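PDB 3A8T: adenylate isopentenyltransferase from Humulus lupulus, which catalyses the transfer of an isopentenyl group from dimethylallyl diphosphate to ATP, ADP or AMP in cytokinin biosynthesis. Local coordinates for residues K73-K78 against H98-V103; L178-S183 against R297-T302; V234-R239 against V268-E273. All blocks are in the same frame, centred on the assembly; numbering follows the deposited sequence.

The three contacts occupy two ends of one P-loop-type parallel sheet and a pair of helices beside it. Interaction 1 comes first along the chain and joins the loops flanking the outermost strand 97-98, beside the ATP. Interaction 2 pairs strands 174-181 and 296-300 at the other end of the sheet, its centre about 25 Å from that of interaction 1 and across the chain's centre. Interaction 3 is nested inside the loop that interaction 2 closes; it packs helix 234-243 on helix 257-289, about 22 Å from interaction 1 and 28 Å from interaction 2, centre to centre. Helix 257-289 then leads into strand 296-300, tying the helical region back to the sheet.

Interaction 1: K73-K78 against H98-V103; sequences KMQVYK and HLLGEV. With ATP (adenosine-5'-triphosphate), chain B.
Val76 and Val103 anchor a set of four backbone hydrogen bonds that join the type I turn Met74-Tyr77, and Lys78 just after it, to the loop following strand 97-98 in this parallel-sheet fold of the P-loop class. Val103 N donates to Val76 O at 3.0 Å with a nearly straight N-H, and Lys78 N returns a bond to Val103 O at 2.9 Å. Gly101 N reaches Gln75 O at 2.8 Å, in the carbonyl plane but more bent at the hydrogen, while Glu102 N adds a weak second bond to Val76 O. Gly101 has positive phi (67°), which favours glycine. Outward from this mesh, Leu100 CD1 lies against the Gln75 carbonyl, and the two side chains run side by side; the Gln75 amide end is held elsewhere, by Thr84 O. On the ATP side, Lys73 binds the nucleotide: its chain stretches out beyond CG, and NZ bonds O2G of the ATP γ-phosphate at 3.1 Å, and O2B more weakly. Met74 lays CG on the adenine, 3.6 Å from ATP C4. The Tyr77 ring, its hydroxyl bonded to Leu110 N, has Val76 CG2 over the centre of one face, while Val103 CG1 meets it obliquely, 3.9 Å from Tyr77 CD1.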
loop_
_atom_site.group_PDB
_atom_site.type_symbol
_atom_site.label_atom_id
_atom_site.label_comp_id
_atom_site.label_asym_id
_atom_site.label_seq_id
_atom_site.Cartn_x
_atom_site.Cartn_y
_atom_site.Cartn_z
ATOM N N LYS A 73 3.238 0.771 5.694
ATOM C CA LYS A 73 3.203 0.425 7.105
ATOM C C LYS A 73 2.123 -0.557 7.603
ATOM O O LYS A 73 2.259 -1.099 8.697
ATOM C CB LYS A 73 3.224 1.713 7.964
ATOM C CG LYS A 73 1.931 2.484 8.037
ATOM C CD LYS A 73 2.100 3.685 8.990
ATOM C CE LYS A 73 0.739 4.213 9.477
ATOM N NZ LYS A 73 0.832 5.351 10.390
ATOM N N MET A 74 1.069 -0.791 6.816
ATOM C CA MET A 74 0.065 -1.769 7.214
ATOM C C MET A 74 0.518 -3.152 6.708
ATOM O O MET A 74 0.328 -4.176 7.372
ATOM C CB MET A 74 -1.319 -1.414 6.635
ATOM C CG MET A 74 -2.031 -0.249 7.351
ATOM S SD MET A 74 -2.230 -0.627 9.165
ATOM C CE MET A 74 -1.045 0.470 9.826
ATOM N N GLN A 75 1.148 -3.167 5.533
ATOM C CA GLN A 75 1.601 -4.385 4.899
ATOM C C GLN A 75 2.749 -5.088 5.582
ATOM O O GLN A 75 3.123 -6.185 5.158
ATOM C CB GLN A 75 1.970 -4.103 3.437
ATOM C CG GLN A 75 0.757 -3.805 2.588
ATOM C CD GLN A 75 1.022 -3.812 1.119
ATOM O OE1 GLN A 75 2.108 -4.123 0.669
ATOM N NE2 GLN A 75 0.026 -3.482 0.358
ATOM N N VAL A 76 3.299 -4.471 6.627
ATOM C CA VAL A 76 4.423 -5.067 7.305
ATOM C C VAL A 76 3.903 -6.154 8.222
ATOM O O VAL A 76 4.642 -7.036 8.580
ATOM C CB VAL A 76 5.282 -4.030 8.180
ATOM C CG1 VAL A 76 5.927 -3.008 7.296
ATOM C CG2 VAL A 76 4.410 -3.295 9.252
ATOM N N TYR A 77 2.626 -6.103 8.573
ATOM C CA TYR A 77 2.061 -7.059 9.502
ATOM C C TYR A 77 1.545 -8.278 8.820
ATOM O O TYR A 77 1.042 -8.169 7.723
ATOM C CB TYR A 77 0.902 -6.436 10.258
ATOM C CG TYR A 77 1.263 -5.173 11.012
ATOM C CD1 TYR A 77 2.075 -5.218 12.137
ATOM C CD2 TYR A 77 0.825 -3.932 10.570
ATOM C CE1 TYR A 77 2.443 -4.053 12.794
ATOM C CE2 TYR A 77 1.183 -2.762 11.220
ATOM C CZ TYR A 77 1.987 -2.828 12.323
ATOM O OH TYR A 77 2.360 -1.690 12.956
ATOM N N LYS A 78 1.675 -9.444 9.464
ATOM C CA LYS A 78 1.142 -10.695 8.925
ATOM C C LYS A 78 -0.358 -10.529 9.143
ATOM O O LYS A 78 -0.791 -10.060 10.199
ATOM C CB LYS A 78 1.619 -11.900 9.741
ATOM C CG LYS A 78 3.078 -11.833 10.197
ATOM C CD LYS A 78 3.369 -12.860 11.271
ATOM C CE LYS A 78 2.359 -12.703 12.434
ATOM N NZ LYS A 78 2.038 -13.944 13.273
ATOM N N HIS A 98 10.921 -8.302 1.336
ATOM C CA HIS A 98 11.273 -8.084 2.730
ATOM C C HIS A 98 10.312 -7.095 3.406
ATOM O O HIS A 98 9.749 -6.228 2.767
ATOM C CB HIS A 98 12.691 -7.554 2.798
ATOM C CG HIS A 98 13.654 -8.341 1.969
ATOM N ND1 HIS A 98 14.372 -9.409 2.467
ATOM C CD2 HIS A 98 13.997 -8.232 0.664
ATOM C CE1 HIS A 98 15.119 -9.919 1.508
ATOM N NE2 HIS A 98 14.911 -9.221 0.404
ATOM N N LEU A 99 10.140 -7.240 4.712
ATOM C CA LEU A 99 9.285 -6.366 5.478
ATOM C C LEU A 99 7.862 -6.458 4.954
ATOM O O LEU A 99 7.098 -5.489 4.980
ATOM C CB LEU A 99 9.801 -4.930 5.400
ATOM C CG LEU A 99 11.100 -4.456 6.071
ATOM C CD1 LEU A 99 10.739 -3.506 7.131
ATOM C CD2 LEU A 99 11.918 -5.584 6.639
ATOM N N LEU A 100 7.500 -7.637 4.476
ATOM C CA LEU A 100 6.149 -7.841 3.953
ATOM C C LEU A 100 5.450 -8.973 4.652
ATOM O O LEU A 100 5.736 -10.144 4.425
ATOM C CB LEU A 100 6.169 -8.089 2.441
ATOM C CG LEU A 100 4.792 -8.318 1.779
ATOM C CD1 LEU A 100 3.844 -7.188 2.058
ATOM C CD2 LEU A 100 4.973 -8.492 0.255
ATOM N N GLY A 101 4.557 -8.597 5.545
ATOM C CA GLY A 101 3.747 -9.559 6.280
ATOM C C GLY A 101 4.510 -10.427 7.238
ATOM O O GLY A 101 4.159 -11.598 7.404
ATOM N N GLU A 102 5.524 -9.879 7.891
ATOM C CA GLU A 102 6.278 -10.695 8.801
ATOM C C GLU A 102 6.275 -10.193 10.228
ATOM O O GLU A 102 6.867 -10.827 11.081
ATOM C CB GLU A 102 7.728 -10.825 8.330
ATOM C CG GLU A 102 7.921 -11.445 6.951
ATOM C CD GLU A 102 9.385 -11.524 6.560
ATOM O OE1 GLU A 102 10.109 -12.336 7.180
ATOM O OE2 GLU A 102 9.813 -10.778 5.647
ATOM N N VAL A 103 5.648 -9.055 10.490
ATOM C CA VAL A 103 5.578 -8.523 11.846
ATOM C C VAL A 103 4.291 -9.039 12.506
ATOM O O VAL A 103 3.246 -9.016 11.910
ATOM C CB VAL A 103 5.581 -6.975 11.835
ATOM C CG1 VAL A 103 5.557 -6.440 13.279
ATOM C CG2 VAL A 103 6.799 -6.462 11.057
HETATM P PG ATP B . 0.360 8.874 8.818
HETATM O O1G ATP B . 1.652 8.944 9.572
HETATM O O2G ATP B . -0.688 8.013 9.723
HETATM O O3G ATP B . -0.249 10.353 8.601
HETATM P PB ATP B . 1.948 7.557 6.993
HETATM O O1B ATP B . 2.814 8.453 6.290
HETATM O O2B ATP B . 2.639 7.157 8.325
HETATM O O3B ATP B . 0.529 8.227 7.292
HETATM P PA ATP B . 0.415 5.973 5.233
HETATM O O1A ATP B . -0.089 7.149 4.541
HETATM O O2A ATP B . 0.768 4.878 4.087
HETATM O O3A ATP B . 1.801 6.208 6.097
HETATM O "O5'" ATP B . -0.724 5.240 6.133
HETATM C "C5'" ATP B . -1.534 6.130 6.851
HETATM C "C4'" ATP B . -2.818 5.389 7.168
HETATM O "O4'" ATP B . -3.432 4.985 5.938
HETATM C "C3'" ATP B . -2.626 4.069 7.956
HETATM O "O3'" ATP B . -2.603 4.315 9.359
HETATM C "C2'" ATP B . -3.835 3.237 7.497
HETATM O "O2'" ATP B . -4.946 3.535 8.269
HETATM C "C1'" ATP B . -4.064 3.650 6.062
HETATM N N9 ATP B . -3.431 2.678 5.128
HETATM C C8 ATP B . -2.177 2.794 4.530
HETATM N N7 ATP B . -1.888 1.707 3.845
HETATM C C5 ATP B . -2.922 0.825 3.946
HETATM C C6 ATP B . -3.217 -0.508 3.453
HETATM N N6 ATP B . -2.337 -1.216 2.673
HETATM N N1 ATP B . -4.403 -1.059 3.788
HETATM C C2 ATP B . -5.282 -0.412 4.542
HETATM N N3 ATP B . -5.058 0.813 5.023
HETATM C C4 ATP B . -3.932 1.460 4.770
#

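Interaction 2: L178-S183 against R297-T302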
loop_
_atom_site.group_PDB
_atom_site.type_symbol
_atom_site.label_atom_id
_atom_site.label_comp_id
_atom_site.label_asym_id
_atom_site.label_seq_id
_atom_site.Cartn_x
_atom_site.Cartn_y
_atom_site.Cartn_z
ATOM N N LEU A 178 11.080 6.778 -8.334
ATOM C CA LEU A 178 10.104 6.709 -9.409
ATOM C C LEU A 178 8.786 7.010 -8.695
ATOM O O LEU A 178 8.472 6.379 -7.679
ATOM C CB LEU A 178 10.022 5.330 -10.031
ATOM C CG LEU A 178 11.301 4.823 -10.691
ATOM C CD1 LEU A 178 11.100 3.450 -11.313
ATOM C CD2 LEU A 178 11.715 5.833 -11.729
ATOM N N TRP A 179 8.056 7.990 -9.203
ATOM C CA TRP A 179 6.778 8.364 -8.634
ATOM C C TRP A 179 5.698 8.047 -9.683
ATOM O O TRP A 179 5.686 8.642 -10.764
ATOM C CB TRP A 179 6.780 9.858 -8.252
ATOM C CG TRP A 179 5.437 10.469 -7.996
ATOM C CD1 TRP A 179 4.350 9.871 -7.419
ATOM C CD2 TRP A 179 5.050 11.823 -8.242
ATOM N NE1 TRP A 179 3.313 10.772 -7.297
ATOM C CE2 TRP A 179 3.719 11.972 -7.794
ATOM C CE3 TRP A 179 5.698 12.926 -8.811
ATOM C CZ2 TRP A 179 3.027 13.175 -7.892
ATOM C CZ3 TRP A 179 5.005 14.129 -8.916
ATOM C CH2 TRP A 179 3.685 14.248 -8.460
ATOM N N VAL A 180 4.829 7.074 -9.366
ATOM C CA VAL A 180 3.750 6.687 -10.269
ATOM C C VAL A 180 2.547 7.545 -9.937
ATOM O O VAL A 180 1.998 7.470 -8.857
ATOM C CB VAL A 180 3.384 5.151 -10.164
ATOM C CG1 VAL A 180 2.353 4.786 -11.200
ATOM C CG2 VAL A 180 4.622 4.313 -10.409
ATOM N N ASP A 181 2.159 8.386 -10.874
ATOM C CA ASP A 181 1.066 9.291 -10.648
ATOM C C ASP A 181 -0.167 8.929 -11.498
ATOM O O ASP A 181 -0.075 8.403 -12.612
ATOM C CB ASP A 181 1.604 10.708 -10.922
ATOM C CG ASP A 181 0.586 11.825 -10.642
ATOM O OD1 ASP A 181 -0.017 11.897 -9.527
ATOM O OD2 ASP A 181 0.419 12.660 -11.553
ATOM N N VAL A 182 -1.332 9.207 -10.930
ATOM C CA VAL A 182 -2.596 8.946 -11.575
ATOM C C VAL A 182 -3.491 10.164 -11.325
ATOM O O VAL A 182 -3.477 10.727 -10.235
ATOM C CB VAL A 182 -3.232 7.704 -10.944
ATOM C CG1 VAL A 182 -4.588 7.421 -11.542
ATOM C CG2 VAL A 182 -2.308 6.521 -11.172
ATOM N N SER A 183 -4.247 10.624 -12.305
ATOM C CA SER A 183 -5.105 11.740 -11.999
ATOM C C SER A 183 -6.050 11.364 -10.846
ATOM O O SER A 183 -6.539 10.252 -10.791
ATOM C CB SER A 183 -5.886 12.109 -13.228
ATOM O OG SER A 183 -5.015 12.829 -14.082
ATOM N N ARG A 297 11.020 11.189 -10.467
ATOM C CA ARG A 297 10.811 10.949 -11.892
ATOM C C ARG A 297 9.356 10.508 -12.004
ATOM O O ARG A 297 9.018 9.430 -11.577
ATOM C CB ARG A 297 11.797 9.870 -12.380
ATOM C CG ARG A 297 13.270 10.130 -12.017
ATOM C CD ARG A 297 13.818 11.404 -12.663
ATOM N NE ARG A 297 13.853 11.305 -14.121
ATOM C CZ ARG A 297 14.890 10.846 -14.812
ATOM N NH1 ARG A 297 16.001 10.468 -14.189
ATOM N NH2 ARG A 297 14.784 10.686 -16.117
ATOM N N ARG A 298 8.496 11.356 -12.550
ATOM C CA ARG A 298 7.075 11.038 -12.612
ATOM C C ARG A 298 6.613 10.163 -13.731
ATOM O O ARG A 298 6.930 10.399 -14.902
ATOM C CB ARG A 298 6.234 12.319 -12.601
ATOM C CG ARG A 298 4.736 12.076 -12.305
ATOM C CD ARG A 298 3.964 13.351 -11.873
ATOM N NE ARG A 298 4.287 14.510 -12.691
ATOM C CZ ARG A 298 3.810 14.747 -13.912
ATOM N NH1 ARG A 298 2.953 13.904 -14.490
ATOM N NH2 ARG A 298 4.216 15.832 -14.571
ATOM N N LEU A 299 5.855 9.137 -13.375
ATOM C CA LEU A 299 5.327 8.215 -14.387
ATOM C C LEU A 299 3.829 8.421 -14.394
ATOM O O LEU A 299 3.198 8.352 -13.358
ATOM C CB LEU A 299 5.647 6.754 -14.044
ATOM C CG LEU A 299 7.133 6.404 -13.943
ATOM C CD1 LEU A 299 7.277 5.043 -13.316
ATOM C CD2 LEU A 299 7.827 6.485 -15.303
ATOM N N ASP A 300 3.255 8.712 -15.548
ATOM C CA ASP A 300 1.838 8.923 -15.563
ATOM C C ASP A 300 1.106 7.666 -15.961
ATOM O O ASP A 300 0.995 7.332 -17.148
ATOM C CB ASP A 300 1.460 10.048 -16.511
ATOM C CG ASP A 300 -0.003 10.482 -16.331
ATOM O OD1 ASP A 300 -0.849 9.665 -15.858
ATOM O OD2 ASP A 300 -0.311 11.639 -16.649
ATOM N N ALA A 301 0.568 7.000 -14.951
ATOM C CA ALA A 301 -0.189 5.780 -15.106
ATOM C C ALA A 301 -1.688 6.029 -15.385
ATOM O O ALA A 301 -2.472 5.087 -15.409
ATOM C CB ALA A 301 -0.046 4.951 -13.826
ATOM N N THR A 302 -2.101 7.276 -15.572
ATOM C CA THR A 302 -3.528 7.549 -15.767
ATOM C C THR A 302 -4.294 6.779 -16.841
ATOM O O THR A 302 -5.324 6.244 -16.564
ATOM C CB THR A 302 -3.776 9.039 -15.960
ATOM O OG1 THR A 302 -3.257 9.745 -14.818
ATOM C CG2 THR A 302 -5.290 9.299 -16.124
#
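Trp179 and Arg298 lie side by side on one face of two neighbouring parallel strands, 174-181 and 296-300, the latter closing one edge of the sheet. Four backbone bonds set the register, among them the nearly straight Trp179 N to Arg297 O at 2.9 Å and Asp181 N to Leu299 O at 2.7 Å. Both faces pack tightly. On that of Leu178, Val180 and Leu299, covered by helix 315-338, Val180 CG2 meets Leu299 CD1 and Val180 CG1 sits 3.6 Å from Ala301 CB. On the other, Arg298 CD makes a CH-pi contact over the six-membered ring of buried Trp179, 3.2 Å from its CZ3. With CG anti to the backbone N (chi1 -165°), the Arg298 chain runs beside the ring, and a bend at chi3 (44°) sets the guanidinium edge toward it, planes 76° apart. Only this exposed guanidinium end is loose: NH1 stays 4.1 Å from Asp181 OD2, beyond a salt bridge. Past the strands, Thr302 OG1 accepts from Ser183 N at 2.8 Å and donates to Asp300 OD1, which also takes Thr302 N in an Asx turn. An alanine in place of Thr302 removes that hydroxyl, so Ser183 N would probably lose its acceptor and Asp300 OD1 one of its two donors. Overall, backbone bonds, aliphatic packing and the CH-pi contact carry the pairing; at such a separation the Asp181-Arg298 attraction is likely to add little.

Interaction 3: V234-R239 against V268-E273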
loop_
_atom_site.group_PDB
_atom_site.type_symbol
_atom_site.label_atom_id
_atom_site.label_comp_id
_atom_site.label_asym_id
_atom_site.label_seq_id
_atom_site.Cartn_x
_atom_site.Cartn_y
_atom_site.Cartn_z
ATOM N N VAL A 234 -10.951 -1.943 8.665
ATOM C CA VAL A 234 -11.213 -2.498 9.976
ATOM C C VAL A 234 -12.174 -1.699 10.845
ATOM O O VAL A 234 -13.083 -2.242 11.404
ATOM C CB VAL A 234 -9.949 -2.684 10.783
ATOM C CG1 VAL A 234 -10.310 -3.346 12.063
ATOM C CG2 VAL A 234 -8.915 -3.487 9.996
ATOM N N PRO A 235 -11.926 -0.394 11.001
ATOM C CA PRO A 235 -12.805 0.461 11.834
ATOM C C PRO A 235 -14.218 0.547 11.258
ATOM O O PRO A 235 -15.189 0.518 12.020
ATOM C CB PRO A 235 -12.110 1.840 11.834
ATOM C CG PRO A 235 -10.720 1.615 11.080
ATOM C CD PRO A 235 -10.959 0.397 10.208
ATOM N N GLU A 236 -14.304 0.578 9.915
ATOM C CA GLU A 236 -15.576 0.686 9.185
ATOM C C GLU A 236 -16.439 -0.535 9.445
ATOM O O GLU A 236 -17.616 -0.400 9.819
ATOM C CB GLU A 236 -15.365 0.884 7.669
ATOM C CG GLU A 236 -14.606 2.124 7.274
ATOM C CD GLU A 236 -13.077 1.977 7.373
ATOM O OE1 GLU A 236 -12.536 1.031 8.023
ATOM O OE2 GLU A 236 -12.394 2.826 6.774
ATOM N N PHE A 237 -15.871 -1.723 9.275
ATOM C CA PHE A 237 -16.683 -2.887 9.558
ATOM C C PHE A 237 -16.939 -3.132 11.009
ATOM O O PHE A 237 -17.942 -3.741 11.336
ATOM C CB PHE A 237 -16.173 -4.136 8.821
ATOM C CG PHE A 237 -16.832 -4.291 7.459
ATOM C CD1 PHE A 237 -18.222 -4.556 7.371
ATOM C CD2 PHE A 237 -16.131 -4.000 6.263
ATOM C CE1 PHE A 237 -18.891 -4.513 6.129
ATOM C CE2 PHE A 237 -16.790 -3.958 5.032
ATOM C CZ PHE A 237 -18.170 -4.211 4.961
ATOM N N ASP A 238 -16.058 -2.667 11.895
ATOM C CA ASP A 238 -16.310 -2.821 13.349
ATOM C C ASP A 238 -17.644 -2.107 13.679
ATOM O O ASP A 238 -18.456 -2.573 14.493
ATOM C CB ASP A 238 -15.177 -2.222 14.205
ATOM C CG ASP A 238 -13.918 -3.101 14.222
ATOM O OD1 ASP A 238 -13.993 -4.277 13.784
ATOM O OD2 ASP A 238 -12.844 -2.630 14.671
ATOM N N ARG A 239 -17.891 -0.989 13.023
ATOM C CA ARG A 239 -19.123 -0.269 13.261
ATOM C C ARG A 239 -20.296 -1.172 12.844
ATOM O O ARG A 239 -21.279 -1.278 13.541
ATOM C CB ARG A 239 -19.083 1.010 12.462
ATOM C CG ARG A 239 -20.249 1.938 12.615
ATOM C CD ARG A 239 -19.759 3.375 12.412
ATOM N NE ARG A 239 -20.905 4.249 12.430
ATOM C CZ ARG A 239 -21.584 4.520 13.529
ATOM N NH1 ARG A 239 -21.212 4.015 14.700
ATOM N NH2 ARG A 239 -22.685 5.226 13.449
ATOM N N VAL A 268 -19.364 0.115 3.500
ATOM C CA VAL A 268 -18.714 0.145 2.210
ATOM C C VAL A 268 -18.393 1.519 1.661
ATOM O O VAL A 268 -17.304 1.685 1.146
ATOM C CB VAL A 268 -19.477 -0.617 1.144
ATOM C CG1 VAL A 268 -18.700 -0.535 -0.187
ATOM C CG2 VAL A 268 -19.626 -2.080 1.548
ATOM N N ARG A 269 -19.308 2.487 1.757
ATOM C CA ARG A 269 -19.058 3.864 1.259
ATOM C C ARG A 269 -17.977 4.501 2.097
ATOM O O ARG A 269 -17.163 5.266 1.603
ATOM C CB ARG A 269 -20.250 4.832 1.422
ATOM C CG ARG A 269 -21.567 4.447 0.816
ATOM C CD ARG A 269 -22.708 5.384 1.316
ATOM N NE ARG A 269 -22.707 6.726 0.724
ATOM C CZ ARG A 269 -23.729 7.605 0.801
ATOM N NH1 ARG A 269 -24.857 7.289 1.460
ATOM N NH2 ARG A 269 -23.647 8.802 0.193
ATOM N N ALA A 270 -17.999 4.193 3.381
ATOM C CA ALA A 270 -17.038 4.786 4.265
ATOM C C ALA A 270 -15.674 4.317 3.912
ATOM O O ALA A 270 -14.765 5.091 3.945
ATOM C CB ALA A 270 -17.369 4.487 5.750
ATOM N N ILE A 271 -15.550 3.049 3.557
ATOM C CA ILE A 271 -14.272 2.460 3.186
ATOM C C ILE A 271 -13.747 3.080 1.895
ATOM O O ILE A 271 -12.551 3.374 1.775
ATOM C CB ILE A 271 -14.409 0.931 2.995
ATOM C CG1 ILE A 271 -14.441 0.224 4.337
ATOM C CG2 ILE A 271 -13.272 0.405 2.167
ATOM C CD1 ILE A 271 -14.550 -1.253 4.192
ATOM N N LYS A 272 -14.636 3.277 0.924
ATOM C CA LYS A 272 -14.245 3.845 -0.365
ATOM C C LYS A 272 -13.764 5.255 -0.146
ATOM O O LYS A 272 -12.725 5.647 -0.654
ATOM C CB LYS A 272 -15.428 3.816 -1.323
ATOM C CG LYS A 272 -15.741 2.388 -1.792
ATOM C CD LYS A 272 -16.890 2.325 -2.751
ATOM C CE LYS A 272 -16.922 0.961 -3.379
ATOM N NZ LYS A 272 -18.057 0.744 -4.312
ATOM N N GLU A 273 -14.546 5.999 0.630
ATOM C CA GLU A 273 -14.248 7.375 1.031
ATOM C C GLU A 273 -12.957 7.573 1.787
ATOM O O GLU A 273 -12.232 8.502 1.507
ATOM C CB GLU A 273 -15.361 7.907 1.919
ATOM C CG GLU A 273 -16.301 8.854 1.234
ATOM C CD GLU A 273 -17.418 9.249 2.166
ATOM O OE1 GLU A 273 -18.576 8.763 1.948
ATOM O OE2 GLU A 273 -17.115 10.024 3.131
#
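Helices 234-239 and 268-273 run antiparallel, 166° between their directions, with axes 9.0 Å apart at closest approach and Glu236 opposite Ile271 in the backbone register, CA atoms 6.4 Å apart. This antiparallel helix pair, 234-243 on the long helix 257-289, illustrates how an acidic residue can serve such an interface through its aliphatic stem. Glu236 CB and CG both bear on Ile271 CG1, the CG to CG1 approach being 3.5 Å, and CG also touches Ala270 CB at 3.9 Å. The chain then bends at chi2 (82°), which turns the carboxylate along the helix instead of driving it straight at the apolar neighbours. The acid is satisfied from the residue before its own helix and from the partner helix: OE1 accepts from Gly233 N, and OE2 from Asn274 ND2 just beyond the partner segment. The carboxylate thus bridges the two elements, a buried group held by hydrogen bonds while its methylenes pack. The contact lies near the nucleotide site: Glu236 is close to Ile232, which binds ATP, although its own side chain remains about 8 Å from ATP.

Beside Glu236, Phe237 completes the apolar seam. Its side chain crosses that of Ile271 at about a right angle, while Val268 CG2 approaches Phe237 CZ more distantly, at 4.3 Å. Phe204 meets the Phe237 ring edge-to-face and Phe264 adds a further aromatic neighbour, extending the cluster beyond these segments. Ile271 holds its chain extended at chi2 (-179°), which carries CD1 to within 3.6 Å of Phe237 CE2.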